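Enoyl-CoA hydratase subunit II (Geobacillus kaustophilus, PDB 2EJ5) probably catalyses the reversible hydration of enoyl-CoA thioesters, possibly in the breakdown of phenylacetic acid. Local coordinates at residues A[185-188]-A[189-193]; A[235-238]-A[239-242]. One frame throughout, in Å; residues are numbered along the deposited sequence.

Contact 1 of 2, residues A[185-188]-A[189-193]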
loop_
_atom_site.group_PDB
_atom_site.type_symbol
_atom_site.label_atom_id
_atom_site.label_comp_id
_atom_site.label_asym_id
_atom_site.label_seq_id
_atom_site.Cartn_x
_atom_site.Cartn_y
_atom_site.Cartn_z
ATOM N N TRP A 185 18.025 -7.318 24.389
ATOM C CA TRP A 185 17.495 -8.181 23.356
ATOM C C TRP A 185 16.695 -9.354 23.901
ATOM O O TRP A 185 15.492 -9.466 23.614
ATOM C CB TRP A 185 18.639 -8.682 22.467
ATOM C CG TRP A 185 18.174 -9.624 21.388
ATOM C CD1 TRP A 185 18.466 -10.968 21.260
ATOM C CD2 TRP A 185 17.306 -9.293 20.293
ATOM N NE1 TRP A 185 17.835 -11.486 20.135
ATOM C CE2 TRP A 185 17.113 -10.478 19.535
ATOM C CE3 TRP A 185 16.686 -8.104 19.869
ATOM C CZ2 TRP A 185 16.336 -10.497 18.381
ATOM C CZ3 TRP A 185 15.893 -8.140 18.733
ATOM C CH2 TRP A 185 15.738 -9.322 17.999
ATOM N N GLU A 186 17.334 -10.227 24.696
ATOM C CA GLU A 186 16.646 -11.458 25.100
ATOM C C GLU A 186 15.355 -11.151 25.891
ATOM O O GLU A 186 14.323 -11.791 25.696
ATOM C CB GLU A 186 17.561 -12.424 25.891
ATOM C CG GLU A 186 18.938 -12.728 25.280
ATOM C CD GLU A 186 18.902 -13.738 24.113
ATOM O OE1 GLU A 186 17.840 -14.368 23.870
ATOM O OE2 GLU A 186 19.956 -13.911 23.442
ATOM N N GLU A 187 15.410 -10.153 26.775
ATOM C CA GLU A 187 14.258 -9.861 27.628
ATOM C C GLU A 187 13.128 -9.194 26.857
ATOM O O GLU A 187 11.964 -9.520 27.071
ATOM C CB GLU A 187 14.637 -8.997 28.848
ATOM C CG GLU A 187 13.441 -8.652 29.737
ATOM C CD GLU A 187 12.909 -9.824 30.552
ATOM O OE1 GLU A 187 13.540 -10.906 30.597
ATOM O OE2 GLU A 187 11.836 -9.663 31.163
ATOM N N GLU A 188 13.452 -8.262 25.975
ATOM C CA GLU A 188 12.381 -7.567 25.234
ATOM C C GLU A 188 11.662 -8.468 24.253
ATOM O O GLU A 188 10.436 -8.337 24.074
ATOM C CB GLU A 188 12.909 -6.352 24.501
ATOM C CG GLU A 188 13.438 -5.321 25.417
ATOM C CD GLU A 188 12.468 -4.211 25.643
ATOM O OE1 GLU A 188 11.240 -4.478 25.834
ATOM O OE2 GLU A 188 12.957 -3.056 25.624
ATOM N N VAL A 189 12.423 -9.347 23.586
ATOM C CA VAL A 189 11.831 -10.376 22.741
ATOM C C VAL A 189 10.897 -11.280 23.554
ATOM O O VAL A 189 9.737 -11.470 23.185
ATOM C CB VAL A 189 12.916 -11.222 21.995
ATOM C CG1 VAL A 189 12.292 -12.388 21.296
ATOM C CG2 VAL A 189 13.679 -10.338 21.012
ATOM N N LYS A 190 11.390 -11.845 24.659
ATOM C CA LYS A 190 10.505 -12.676 25.468
ATOM C C LYS A 190 9.264 -11.936 25.957
ATOM O O LYS A 190 8.194 -12.495 25.923
ATOM C CB LYS A 190 11.224 -13.479 26.593
ATOM C CG LYS A 190 11.634 -12.766 27.827
ATOM C CD LYS A 190 12.024 -13.770 28.995
ATOM C CE LYS A 190 10.833 -14.236 29.832
ATOM N NZ LYS A 190 11.298 -14.933 31.088
ATOM N N GLN A 191 9.389 -10.690 26.391
ATOM C CA GLN A 191 8.208 -9.986 26.900
ATOM C C GLN A 191 7.169 -9.719 25.780
ATOM O O GLN A 191 5.964 -9.784 26.013
ATOM C CB GLN A 191 8.615 -8.646 27.546
ATOM C CG GLN A 191 9.488 -8.784 28.821
ATOM C CD GLN A 191 9.558 -7.476 29.606
ATOM O OE1 GLN A 191 10.329 -7.351 30.578
ATOM N NE2 GLN A 191 8.757 -6.494 29.193
ATOM N N PHE A 192 7.656 -9.406 24.573
ATOM C CA PHE A 192 6.756 -9.144 23.419
ATOM C C PHE A 192 6.002 -10.428 23.065
ATOM O O PHE A 192 4.787 -10.421 22.923
ATOM C CB PHE A 192 7.579 -8.605 22.217
ATOM C CG PHE A 192 6.727 -8.099 21.065
ATOM C CD1 PHE A 192 6.216 -6.810 21.083
ATOM C CD2 PHE A 192 6.465 -8.915 19.963
ATOM C CE1 PHE A 192 5.435 -6.335 20.022
ATOM C CE2 PHE A 192 5.669 -8.463 18.895
ATOM C CZ PHE A 192 5.159 -7.176 18.922
ATOM N N ALA A 193 6.731 -11.544 22.954
ATOM C CA ALA A 193 6.111 -12.835 22.685
ATOM C C ALA A 193 5.150 -13.269 23.795
ATOM O O ALA A 193 4.043 -13.726 23.513
ATOM C CB ALA A 193 7.168 -13.912 22.417
#

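Contact 2 of 2, residues A[235-238]-A[239-242]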
loop_
_atom_site.group_PDB
_atom_site.type_symbol
_atom_site.label_atom_id
_atom_site.label_comp_id
_atom_site.label_asym_id
_atom_site.label_seq_id
_atom_site.Cartn_x
_atom_site.Cartn_y
_atom_site.Cartn_z
ATOM N N LEU A 235 -18.462 -16.336 19.776
ATOM C CA LEU A 235 -18.895 -17.539 20.458
ATOM C C LEU A 235 -17.836 -18.000 21.432
ATOM O O LEU A 235 -18.089 -18.849 22.274
ATOM C CB LEU A 235 -19.174 -18.653 19.435
ATOM C CG LEU A 235 -20.510 -18.570 18.693
ATOM C CD1 LEU A 235 -20.480 -19.535 17.511
ATOM C CD2 LEU A 235 -21.666 -18.917 19.670
ATOM N N THR A 236 -16.656 -17.396 21.309
ATOM C CA THR A 236 -15.440 -17.803 21.939
ATOM C C THR A 236 -15.498 -17.503 23.465
ATOM O O THR A 236 -16.244 -16.611 23.914
ATOM C CB THR A 236 -14.324 -17.020 21.169
ATOM O OG1 THR A 236 -13.338 -17.870 20.554
ATOM C CG2 THR A 236 -13.763 -15.843 21.931
ATOM N N SER A 237 -14.742 -18.244 24.272
ATOM C CA SER A 237 -14.749 -17.991 25.728
ATOM C C SER A 237 -14.042 -16.667 26.011
ATOM O O SER A 237 -14.409 -15.916 26.918
ATOM C CB SER A 237 -14.045 -19.108 26.504
ATOM O OG SER A 237 -14.880 -20.245 26.573
ATOM N N ASP A 238 -13.040 -16.376 25.196
ATOM C CA ASP A 238 -12.290 -15.146 25.371
ATOM C C ASP A 238 -13.164 -13.916 25.235
ATOM O O ASP A 238 -13.021 -12.983 26.003
ATOM C CB ASP A 238 -11.081 -15.140 24.438
ATOM C CG ASP A 238 -9.905 -15.879 25.036
ATOM O OD1 ASP A 238 -9.991 -16.317 26.213
ATOM O OD2 ASP A 238 -8.874 -16.007 24.364
ATOM N N HIS A 239 -14.097 -13.926 24.292
ATOM C CA HIS A 239 -15.023 -12.821 24.117
ATOM C C HIS A 239 -15.848 -12.578 25.392
ATOM O O HIS A 239 -15.991 -11.420 25.821
ATOM C CB HIS A 239 -15.957 -13.056 22.913
ATOM C CG HIS A 239 -17.065 -12.056 22.801
ATOM N ND1 HIS A 239 -16.858 -10.696 22.924
ATOM C CD2 HIS A 239 -18.387 -12.214 22.567
ATOM C CE1 HIS A 239 -18.007 -10.060 22.769
ATOM N NE2 HIS A 239 -18.949 -10.957 22.542
ATOM N N ARG A 240 -16.443 -13.645 25.948
ATOM C CA ARG A 240 -17.227 -13.479 27.187
ATOM C C ARG A 240 -16.371 -13.098 28.410
ATOM O O ARG A 240 -16.818 -12.336 29.230
ATOM C CB ARG A 240 -18.194 -14.631 27.443
ATOM C CG ARG A 240 -17.600 -16.012 27.525
ATOM C CD ARG A 240 -18.738 -17.046 27.832
ATOM N NE ARG A 240 -19.376 -17.487 26.602
ATOM C CZ ARG A 240 -18.943 -18.520 25.880
ATOM N NH1 ARG A 240 -17.888 -19.218 26.270
ATOM N NH2 ARG A 240 -19.568 -18.856 24.765
ATOM N N GLU A 241 -15.129 -13.555 28.493
ATOM C CA GLU A 241 -14.184 -12.975 29.486
ATOM C C GLU A 241 -13.926 -11.461 29.268
ATOM O O GLU A 241 -13.954 -10.669 30.221
ATOM C CB GLU A 241 -12.877 -13.773 29.532
ATOM C CG GLU A 241 -11.749 -13.138 30.303
ATOM C CD GLU A 241 -11.917 -13.153 31.840
ATOM O OE1 GLU A 241 -12.940 -13.660 32.354
ATOM O OE2 GLU A 241 -11.013 -12.629 32.521
ATOM N N GLY A 242 -13.727 -11.051 28.018
ATOM C CA GLY A 242 -13.465 -9.645 27.690
ATOM C C GLY A 242 -14.598 -8.721 28.071
ATOM O O GLY A 242 -14.361 -7.612 28.550
HETATM O O HOH W 1 -16.877 -21.023 24.376
#

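Contact 1 of 2, residues A[185-188]-A[189-193]
The first turns of helix 185-197, which packs on the central sheet of the crotonase fold, bring Val189 against the indole of Trp185, one turn earlier. Methyl CG2 of Val189 sits above one face of the indole in a CH-pi contact. It lies 3.5 Å from the centroid of the Trp185 six-membered ring, 4° off the ring normal. With chi1 at 178°, Trp185 CG lies beside its own carbonyl carbon, and the indole is carried forward along the helix to meet that methyl. Both side chains also touch Ala100 on strand 97-101, and Trp185 reaches Ser122 and Ile180 on neighbouring strands. Replacing Trp185 with alanine would probably open a gap between helix and sheet and leave Val189 CG2 without its aromatic partner. Phe192, on the same buried side, meets Phe118 edge-to-face and packs on Leu161 of the second subunit. The outer side is polar. There Glu187 OE1 lies 3.6 Å from Lys190 CD, while Lys190 NZ stays farther off, 4.6 Å from the same OE1. Four backbone bonds tie the turns together. In one of them Val189 N donates to Trp185 O at 3.1 Å.

Contact 2 of 2, residues A[235-238]-A[239-242]
The guanidinium of Arg240 folds back over the start of its own helix, with the backbone carbonyl oxygen of Thr236 over one face. Thr236 O stands 3.8 Å above the guanidinium plane, over its centre. A water lies at the edge, in plane, and accepts a bond of 2.8 Å from Arg240 NH1. Ser237 OG is also near the plane at the edge, 3.2 Å from Arg240 NH1, but the angle is too poor for a hydrogen bond. The water joins the two instead: it lies 3.1 Å from Ser237 OG and donates to Leu235 O. Arg240 NH2 approaches Leu235 O obliquely, at 2.9 Å. The Arg240 chain bends at chi3 (86°), which turns its end back toward residues 235-237.

This is the N-terminal turn of helix 237-246, directly after helix 219-235, in the C-terminal helical region of the crotonase fold. Thr236 holds the N-cap position, but its side chain makes no capping bond. Its methyl CG2 packs against His239 CB at 3.7 Å. The His239 imidazole serves the subunit interface: ND1 bonds to Val134 O of the second subunit, and the ring meets that of His75 of the same subunit with the planes steeply inclined. Asp238 turns to the chain end, where its carboxylate takes the backbone N-H groups of Gln255 and Gly256. Glu241 OE2 forms a salt bridge with Arg250 and accepts a bond from Leu253 N. Glu241 N donates to Ser237 O at 2.9 Å, and Gly242 N bonds to Asp238 O.

Overall arrangement
Contact 1 comes first along the chain, on helix 185-197, and contact 2 follows on helix 237-246. Helices 201-216 and 219-235 run between them. The two centres are 27 Å apart and the nearest atoms about 13 Å, so the contacts do not touch. Contact 1 lies against the six-stranded sheet, its centre about 15 Å from the centre of the chain. Contact 2 is farther out, its centre about 26 Å from that of the chain, beside the last residues. Both belong to the same crotonase-family region, and both reach the second subunit. Contact 1 joins a helix to the core sheet; contact 2 joins the C-terminal helical region to the chain end.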